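Local coordinates for protein gingipain R (Porphyromonas gingivalis, PDB 1CVR) that cleaves peptide bonds at arginine, acting as an Arg-specific cysteine proteinase with a caspase-like fold, at residues G10-I15 with R34-E39; V346-P351 with G419-T424. All blocks are in the same frame, centred on the assembly; numbering follows the deposited sequence.

Interaction 1 (G10-I15 with R34-E39)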
ATOM      1  N   GLY A  10      -5.361   8.260 -12.901  1.00 25.49           N
ATOM      2  CA  GLY A  10      -4.913   6.892 -13.101  1.00 24.12           C
ATOM      3  C   GLY A  10      -5.975   5.857 -12.768  1.00 24.55           C
ATOM      4  O   GLY A  10      -6.947   6.149 -12.060  1.00 25.79           O
ATOM      5  N   ARG A  11      -5.803   4.644 -13.282  1.00 21.75           N
ATOM      6  CA  ARG A  11      -6.747   3.575 -13.008  1.00 21.03           C
ATOM      7  C   ARG A  11      -6.016   2.364 -12.445  1.00 18.70           C
ATOM      8  O   ARG A  11      -4.785   2.303 -12.435  1.00 18.18           O
ATOM      9  CB  ARG A  11      -7.503   3.179 -14.286  1.00 22.38           C
ATOM     10  CG  ARG A  11      -6.638   2.566 -15.359  1.00 22.70           C
ATOM     11  CD  ARG A  11      -7.413   2.386 -16.672  1.00 25.63           C
ATOM     12  NE  ARG A  11      -6.517   1.967 -17.745  1.00 24.82           N
ATOM     13  CZ  ARG A  11      -6.449   0.738 -18.239  1.00 23.71           C
ATOM     14  NH1 ARG A  11      -7.229  -0.222 -17.770  1.00 24.25           N
ATOM     15  NH2 ARG A  11      -5.590   0.472 -19.208  1.00 24.68           N
ATOM     16  N   MET A  12      -6.787   1.397 -11.981  1.00 18.41           N
ATOM     17  CA  MET A  12      -6.223   0.189 -11.417  1.00 18.36           C
ATOM     18  C   MET A  12      -6.898  -1.015 -12.028  1.00 17.07           C
ATOM     19  O   MET A  12      -8.085  -0.986 -12.362  1.00 17.82           O
ATOM     20  CB  MET A  12      -6.424   0.155  -9.894  1.00 19.36           C
ATOM     21  CG  MET A  12      -5.953  -1.142  -9.216  1.00 22.10           C
ATOM     22  SD  MET A  12      -5.929  -1.080  -7.382  1.00 29.14           S
ATOM     23  CE  MET A  12      -7.610  -0.926  -7.058  1.00 27.99           C
ATOM     24  N   ILE A  13      -6.125  -2.071 -12.191  1.00 15.17           N
ATOM     25  CA  ILE A  13      -6.654  -3.317 -12.697  1.00 14.90           C
ATOM     26  C   ILE A  13      -6.345  -4.340 -11.625  1.00 14.42           C
ATOM     27  O   ILE A  13      -5.208  -4.419 -11.153  1.00 13.32           O
ATOM     28  CB  ILE A  13      -5.955  -3.770 -14.000  1.00 16.43           C
ATOM     29  CG1 ILE A  13      -6.320  -2.816 -15.143  1.00 18.59           C
ATOM     30  CG2 ILE A  13      -6.345  -5.236 -14.311  1.00 18.29           C
ATOM     31  CD1 ILE A  13      -5.616  -3.104 -16.483  1.00 18.02           C
ATOM     32  N   VAL A  14      -7.365  -5.085 -11.217  1.00 14.02           N
ATOM     33  CA  VAL A  14      -7.201  -6.148 -10.248  1.00 14.73           C
ATOM     34  C   VAL A  14      -7.190  -7.436 -11.087  1.00 17.75           C
ATOM     35  O   VAL A  14      -8.181  -7.751 -11.764  1.00 16.40           O
ATOM     36  CB  VAL A  14      -8.390  -6.218  -9.262  1.00 15.54           C
ATOM     37  CG1 VAL A  14      -8.187  -7.374  -8.308  1.00 13.97           C
ATOM     38  CG2 VAL A  14      -8.523  -4.895  -8.481  1.00 13.44           C
ATOM     39  N   ILE A  15      -6.071  -8.160 -11.065  1.00 17.23           N
ATOM     40  CA  ILE A  15      -5.956  -9.418 -11.810  1.00 15.64           C
ATOM     41  C   ILE A  15      -6.216 -10.461 -10.737  1.00 17.16           C
ATOM     42  O   ILE A  15      -5.421 -10.650  -9.823  1.00 16.12           O
ATOM     43  CB  ILE A  15      -4.534  -9.593 -12.410  1.00 16.44           C
ATOM     44  CG1 ILE A  15      -4.224  -8.425 -13.351  1.00 11.98           C
ATOM     45  CG2 ILE A  15      -4.437 -10.926 -13.166  1.00 14.57           C
ATOM     46  CD1 ILE A  15      -2.840  -8.475 -13.959  1.00 15.35           C
ATOM     47  N   ARG A  34     -14.402   5.752  -4.017  1.00 15.38           N
ATOM     48  CA  ARG A  34     -13.561   6.855  -3.571  1.00 16.68           C
ATOM     49  C   ARG A  34     -12.802   7.533  -4.694  1.00 16.23           C
ATOM     50  O   ARG A  34     -11.898   8.307  -4.450  1.00 16.62           O
ATOM     51  CB  ARG A  34     -12.565   6.419  -2.486  1.00 18.13           C
ATOM     52  CG  ARG A  34     -11.425   5.479  -2.920  1.00 18.91           C
ATOM     53  CD  ARG A  34     -10.231   5.801  -2.014  1.00 19.87           C
ATOM     54  NE  ARG A  34      -9.066   4.919  -2.075  1.00 18.60           N
ATOM     55  CZ  ARG A  34      -8.040   5.021  -2.916  1.00 18.78           C
ATOM     56  NH1 ARG A  34      -7.979   5.977  -3.832  1.00 16.44           N
ATOM     57  NH2 ARG A  34      -7.013   4.195  -2.772  1.00 16.38           N
ATOM     58  N   GLY A  35     -13.146   7.217  -5.934  1.00 16.97           N
ATOM     59  CA  GLY A  35     -12.497   7.898  -7.039  1.00 17.52           C
ATOM     60  C   GLY A  35     -11.333   7.258  -7.763  1.00 18.71           C
ATOM     61  O   GLY A  35     -10.642   7.954  -8.503  1.00 17.37           O
ATOM     62  N   LEU A  36     -11.090   5.966  -7.556  1.00 16.06           N
ATOM     63  CA  LEU A  36     -10.009   5.299  -8.278  1.00 17.41           C
ATOM     64  C   LEU A  36     -10.658   4.303  -9.241  1.00 16.94           C
ATOM     65  O   LEU A  36     -11.137   3.248  -8.830  1.00 15.72           O
ATOM     66  CB  LEU A  36      -9.049   4.576  -7.311  1.00 18.35           C
ATOM     67  CG  LEU A  36      -7.886   3.791  -7.958  1.00 18.55           C
ATOM     68  CD1 LEU A  36      -6.982   4.721  -8.782  1.00 18.35           C
ATOM     69  CD2 LEU A  36      -7.067   3.123  -6.868  1.00 18.24           C
ATOM     70  N   ARG A  37     -10.722   4.675 -10.519  1.00 16.11           N
ATOM     71  CA  ARG A  37     -11.309   3.814 -11.534  1.00 17.78           C
ATOM     72  C   ARG A  37     -10.631   2.460 -11.454  1.00 17.02           C
ATOM     73  O   ARG A  37      -9.417   2.347 -11.638  1.00 18.32           O
ATOM     74  CB  ARG A  37     -11.112   4.415 -12.924  1.00 20.69           C
ATOM     75  CG  ARG A  37     -11.872   5.707 -13.152  1.00 25.50           C
ATOM     76  CD  ARG A  37     -11.635   6.180 -14.572  1.00 29.43           C
ATOM     77  NE  ARG A  37     -10.239   6.535 -14.782  1.00 33.18           N
ATOM     78  CZ  ARG A  37      -9.615   6.442 -15.954  1.00 35.52           C
ATOM     79  NH1 ARG A  37     -10.266   5.996 -17.025  1.00 39.08           N
ATOM     80  NH2 ARG A  37      -8.345   6.809 -16.063  1.00 36.07           N
ATOM     81  N   THR A  38     -11.424   1.435 -11.184  1.00 15.73           N
ATOM     82  CA  THR A  38     -10.898   0.084 -11.024  1.00 18.78           C
ATOM     83  C   THR A  38     -11.674  -0.936 -11.838  1.00 18.86           C
ATOM     84  O   THR A  38     -12.907  -0.958 -11.808  1.00 20.44           O
ATOM     85  CB  THR A  38     -10.938  -0.328  -9.543  1.00 16.32           C
ATOM     86  OG1 THR A  38     -10.184   0.616  -8.782  1.00 17.45           O
ATOM     87  CG2 THR A  38     -10.343  -1.714  -9.346  1.00 19.76           C
ATOM     88  N   GLU A  39     -10.931  -1.778 -12.552  1.00 18.95           N
ATOM     89  CA  GLU A  39     -11.494  -2.817 -13.405  1.00 21.06           C
ATOM     90  C   GLU A  39     -10.943  -4.158 -12.949  1.00 21.29           C
ATOM     91  O   GLU A  39      -9.894  -4.223 -12.319  1.00 18.61           O
ATOM     92  CB  GLU A  39     -11.060  -2.598 -14.858  1.00 25.62           C
ATOM     93  CG  GLU A  39     -11.304  -1.199 -15.368  1.00 34.73           C
ATOM     94  CD  GLU A  39     -10.846  -1.019 -16.802  1.00 36.91           C
ATOM     95  OE1 GLU A  39      -9.657  -1.273 -17.085  1.00 37.39           O
ATOM     96  OE2 GLU A  39     -11.679  -0.619 -17.643  1.00 42.80           O
TER
HETATM   97  O   HOH W   1      -9.154   7.229 -11.559  1.00 25.00           O

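Interaction 2 (V346-P351 with G419-T424)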
ATOM      1  N   VAL A 346      -1.955   5.923   2.575  1.00 13.03           N
ATOM      2  CA  VAL A 346      -1.389   5.782   3.910  1.00 12.68           C
ATOM      3  C   VAL A 346      -1.830   6.864   4.891  1.00 15.30           C
ATOM      4  O   VAL A 346      -2.195   7.975   4.493  1.00 15.32           O
ATOM      5  CB  VAL A 346       0.146   5.764   3.862  1.00 13.24           C
ATOM      6  CG1 VAL A 346       0.630   4.571   3.003  1.00 13.55           C
ATOM      7  CG2 VAL A 346       0.665   7.085   3.286  1.00 12.13           C
ATOM      8  N   ARG A 347      -1.824   6.513   6.173  1.00 13.23           N
ATOM      9  CA  ARG A 347      -2.168   7.453   7.239  1.00 13.87           C
ATOM     10  C   ARG A 347      -0.943   7.494   8.139  1.00 15.58           C
ATOM     11  O   ARG A 347      -0.354   6.451   8.441  1.00 13.94           O
ATOM     12  CB  ARG A 347      -3.380   6.969   8.045  1.00 11.65           C
ATOM     13  CG  ARG A 347      -4.713   7.037   7.293  1.00 14.07           C
ATOM     14  CD  ARG A 347      -5.831   6.394   8.098  1.00 12.78           C
ATOM     15  NE  ARG A 347      -7.111   6.500   7.413  1.00 15.75           N
ATOM     16  CZ  ARG A 347      -7.786   7.636   7.258  1.00 16.05           C
ATOM     17  NH1 ARG A 347      -7.309   8.778   7.741  1.00 13.17           N
ATOM     18  NH2 ARG A 347      -8.933   7.633   6.598  1.00 15.21           N
ATOM     19  N   THR A 348      -0.552   8.692   8.567  1.00 15.49           N
ATOM     20  CA  THR A 348       0.608   8.846   9.433  1.00 15.18           C
ATOM     21  C   THR A 348       0.260   9.360  10.833  1.00 16.70           C
ATOM     22  O   THR A 348       0.925   9.008  11.800  1.00 18.24           O
ATOM     23  CB  THR A 348       1.636   9.819   8.820  1.00 15.65           C
ATOM     24  OG1 THR A 348       0.975  11.041   8.454  1.00 15.13           O
ATOM     25  CG2 THR A 348       2.304   9.190   7.590  1.00 16.31           C
ATOM     26  N   LEU A 349      -0.778  10.189  10.939  1.00 15.28           N
ATOM     27  CA  LEU A 349      -1.161  10.760  12.228  1.00 16.90           C
ATOM     28  C   LEU A 349      -2.642  10.564  12.498  1.00 15.13           C
ATOM     29  O   LEU A 349      -3.380  10.126  11.621  1.00 15.93           O
ATOM     30  CB  LEU A 349      -0.832  12.262  12.242  1.00 16.02           C
ATOM     31  CG  LEU A 349       0.607  12.658  11.883  1.00 18.07           C
ATOM     32  CD1 LEU A 349       0.722  14.187  11.716  1.00 19.11           C
ATOM     33  CD2 LEU A 349       1.546  12.145  12.966  1.00 19.09           C
ATOM     34  N   VAL A 350      -3.073  10.865  13.721  1.00 15.70           N
ATOM     35  CA  VAL A 350      -4.486  10.750  14.070  1.00 16.02           C
ATOM     36  C   VAL A 350      -5.142  11.768  13.139  1.00 16.65           C
ATOM     37  O   VAL A 350      -4.702  12.910  13.053  1.00 16.18           O
ATOM     38  CB  VAL A 350      -4.733  11.133  15.540  1.00 17.39           C
ATOM     39  CG1 VAL A 350      -6.227  11.049  15.855  1.00 16.97           C
ATOM     40  CG2 VAL A 350      -3.950  10.204  16.450  1.00 17.05           C
ATOM     41  N   PRO A 351      -6.198  11.365  12.423  1.00 17.62           N
ATOM     42  CA  PRO A 351      -6.849  12.294  11.497  1.00 19.10           C
ATOM     43  C   PRO A 351      -7.680  13.418  12.106  1.00 21.46           C
ATOM     44  O   PRO A 351      -8.095  13.351  13.265  1.00 20.60           O
ATOM     45  CB  PRO A 351      -7.716  11.356  10.662  1.00 17.78           C
ATOM     46  CG  PRO A 351      -8.201  10.405  11.724  1.00 19.38           C
ATOM     47  CD  PRO A 351      -6.862  10.050  12.371  1.00 14.86           C
ATOM     48  N   GLY A 419      -9.362  12.527   2.174  1.00 18.52           N
ATOM     49  CA  GLY A 419      -8.295  13.508   2.242  1.00 17.23           C
ATOM     50  C   GLY A 419      -7.162  12.958   3.082  1.00 17.10           C
ATOM     51  O   GLY A 419      -7.391  12.127   3.956  1.00 15.70           O
ATOM     52  N   TYR A 420      -5.943  13.406   2.811  1.00 17.78           N
ATOM     53  CA  TYR A 420      -4.776  12.947   3.560  1.00 17.49           C
ATOM     54  C   TYR A 420      -4.900  13.232   5.072  1.00 18.34           C
ATOM     55  O   TYR A 420      -5.047  14.390   5.485  1.00 16.04           O
ATOM     56  CB  TYR A 420      -3.524  13.617   3.005  1.00 18.98           C
ATOM     57  CG  TYR A 420      -2.255  13.283   3.764  1.00 18.32           C
ATOM     58  CD1 TYR A 420      -1.770  11.970   3.818  1.00 19.04           C
ATOM     59  CD2 TYR A 420      -1.547  14.280   4.442  1.00 17.74           C
ATOM     60  CE1 TYR A 420      -0.601  11.656   4.535  1.00 18.33           C
ATOM     61  CE2 TYR A 420      -0.376  13.977   5.165  1.00 18.13           C
ATOM     62  CZ  TYR A 420       0.086  12.666   5.207  1.00 18.67           C
ATOM     63  OH  TYR A 420       1.220  12.367   5.941  1.00 19.48           O
ATOM     64  N   ASN A 421      -4.816  12.168   5.880  1.00 16.83           N
ATOM     65  CA  ASN A 421      -4.932  12.263   7.336  1.00 17.33           C
ATOM     66  C   ASN A 421      -6.260  12.918   7.734  1.00 19.41           C
ATOM     67  O   ASN A 421      -6.329  13.671   8.706  1.00 19.18           O
ATOM     68  CB  ASN A 421      -3.753  13.055   7.930  1.00 18.02           C
ATOM     69  CG  ASN A 421      -2.516  12.194   8.175  1.00 16.74           C
ATOM     70  OD1 ASN A 421      -1.422  12.716   8.382  1.00 20.06           O
ATOM     71  ND2 ASN A 421      -2.696  10.873   8.187  1.00 11.63           N
ATOM     72  N   LYS A 422      -7.307  12.611   6.977  1.00 19.26           N
ATOM     73  CA  LYS A 422      -8.639  13.139   7.241  1.00 19.79           C
ATOM     74  C   LYS A 422      -9.620  12.006   7.449  1.00 19.67           C
ATOM     75  O   LYS A 422      -9.395  10.873   7.003  1.00 17.27           O
ATOM     76  CB  LYS A 422      -9.120  13.991   6.064  1.00 20.57           C
ATOM     77  CG  LYS A 422      -8.302  15.246   5.824  1.00 21.96           C
ATOM     78  CD  LYS A 422      -8.477  16.197   6.991  1.00 25.36           C
ATOM     79  CE  LYS A 422      -7.743  17.503   6.776  1.00 27.88           C
ATOM     80  NZ  LYS A 422      -8.082  18.475   7.883  1.00 32.35           N
ATOM     81  N   VAL A 423     -10.718  12.311   8.138  1.00 19.44           N
ATOM     82  CA  VAL A 423     -11.745  11.315   8.348  1.00 18.69           C
ATOM     83  C   VAL A 423     -12.602  11.342   7.091  1.00 20.64           C
ATOM     84  O   VAL A 423     -13.058  12.405   6.658  1.00 19.40           O
ATOM     85  CB  VAL A 423     -12.618  11.631   9.576  1.00 19.90           C
ATOM     86  CG1 VAL A 423     -13.772  10.597   9.678  1.00 18.80           C
ATOM     87  CG2 VAL A 423     -11.762  11.587  10.835  1.00 15.73           C
ATOM     88  N   THR A 424     -12.797  10.175   6.490  1.00 19.77           N
ATOM     89  CA  THR A 424     -13.590  10.085   5.276  1.00 18.52           C
ATOM     90  C   THR A 424     -15.044  10.468   5.502  1.00 19.60           C
ATOM     91  O   THR A 424     -15.673  10.013   6.457  1.00 19.33           O
ATOM     92  CB  THR A 424     -13.539   8.671   4.687  1.00 18.39           C
ATOM     93  OG1 THR A 424     -12.193   8.389   4.296  1.00 16.22           O
ATOM     94  CG2 THR A 424     -14.475   8.562   3.457  1.00 14.58           C
TER
HETATM   95  O   HOH W   2      -4.731   9.422   4.845  1.00 16.49           O

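Interaction 1 (G10-I15 with R34-E39)
M12 and T38 pair in register where strand 11-15 runs parallel to strand 37-39, the two axes 4.7 Å apart and turned by 23°. Three backbone hydrogen bonds stitch them: M12 N to R37 O, E39 N to M12 O and V14 N to E39 O. This is the strand pair of a beta-alpha-beta crossover, with helix 25-33 as the connection; G35, at positive phi, ends that helix in a Schellman motif. On the face that carries M12, V14 and T38, the helix lies against the sheet through F27 and K31. The M12 chain bends at its last torsion (chi3 66°), which brings CE 3.5 Å from T38 OG1 and also near L36 CD2. T38 OG1 itself donates to L36 O (2.8 Å), from above that carbonyl's plane. V14 CG2 meets T38 CG2 at 3.8 Å.

The other face carries R11, R37 and E39 beside the apolar I13. R11 stretches out from CG to NE and presents NH1 edge-on to E39 OE1, a 2.7 Å salt bridge, although guanidinium and carboxylate planes stand 85° apart. R11 CB lies 4.0 Å above one face of the R37 guanidinium, whose NH2 bonds N9 O and D69. D69 also pairs with R11 NE, while E62 takes R11 NH2. Three carboxylates thus gather round two neighbouring arginines, which probably offsets their like charges and fixes the R11 guanidinium in place over the sheet.

Interaction 2 (V346-P351 with G419-T424)
The R347 guanidinium meets the loop 419-424 at its edge, where K422 O sits in its plane, and the Y420 ring has the side chain of N421 over one face, CG 3.9 Å above the plane and central. V346 O and T348 OG1 approach that ring obliquely. The loop between the antiparallel strands 412-418 and 425-431 of the C-terminal Ig-like domain opens with a type II beta turn, G419 to K422; N421, at positive phi, occupies its third position, and K422 N closes it onto G419 O. Residues 346-351, in the loop between strand 336-339 and strand 356-357, fold against the turn.

R347 is extended from CG to NE and grips K422 O end-on with two nitrogens: NH1 at 3.0 Å, lying above the carbonyl plane, and NH2 at 3.3 Å, nearly in line with the C=O bond. Its NE goes to Y131 O, so one guanidinium ties the turn to the protease domain. T348 OG1, placed between its backbone N and carbonyl carbon (chi1 52°), hydrogen-bonds Y420 OH at 2.9 Å; Y420 OH also pairs with Y177 OH. P351 points at the turn, its CB 3.3 Å from N421 O and its CG 3.9 Å from V423 CG2. Between the two segments a water donates to V346 O and accepts from N421 N, each 2.9 Å away.

Overall arrangement
Interaction 1 closes near the start of the chain, well before interaction 2 opens, so the two stand in series; their centres are 21 Å apart and their nearest atoms about 7 Å, without touching. The first builds the edge of a four-stranded parallel sheet, 37-42 being an outermost strand, in a caspase-like fold. The second seats the C-terminal Ig-like domain beside the protease part. E132, in helix 118-133, bridges the segments: its carboxylate pairs with R34 of 34-39 and its backbone O accepts from T424 of 419-424. S343, just ahead of 346-351, touches M12 and L36, which is consistent with the domain junction lying close to this edge of the sheet.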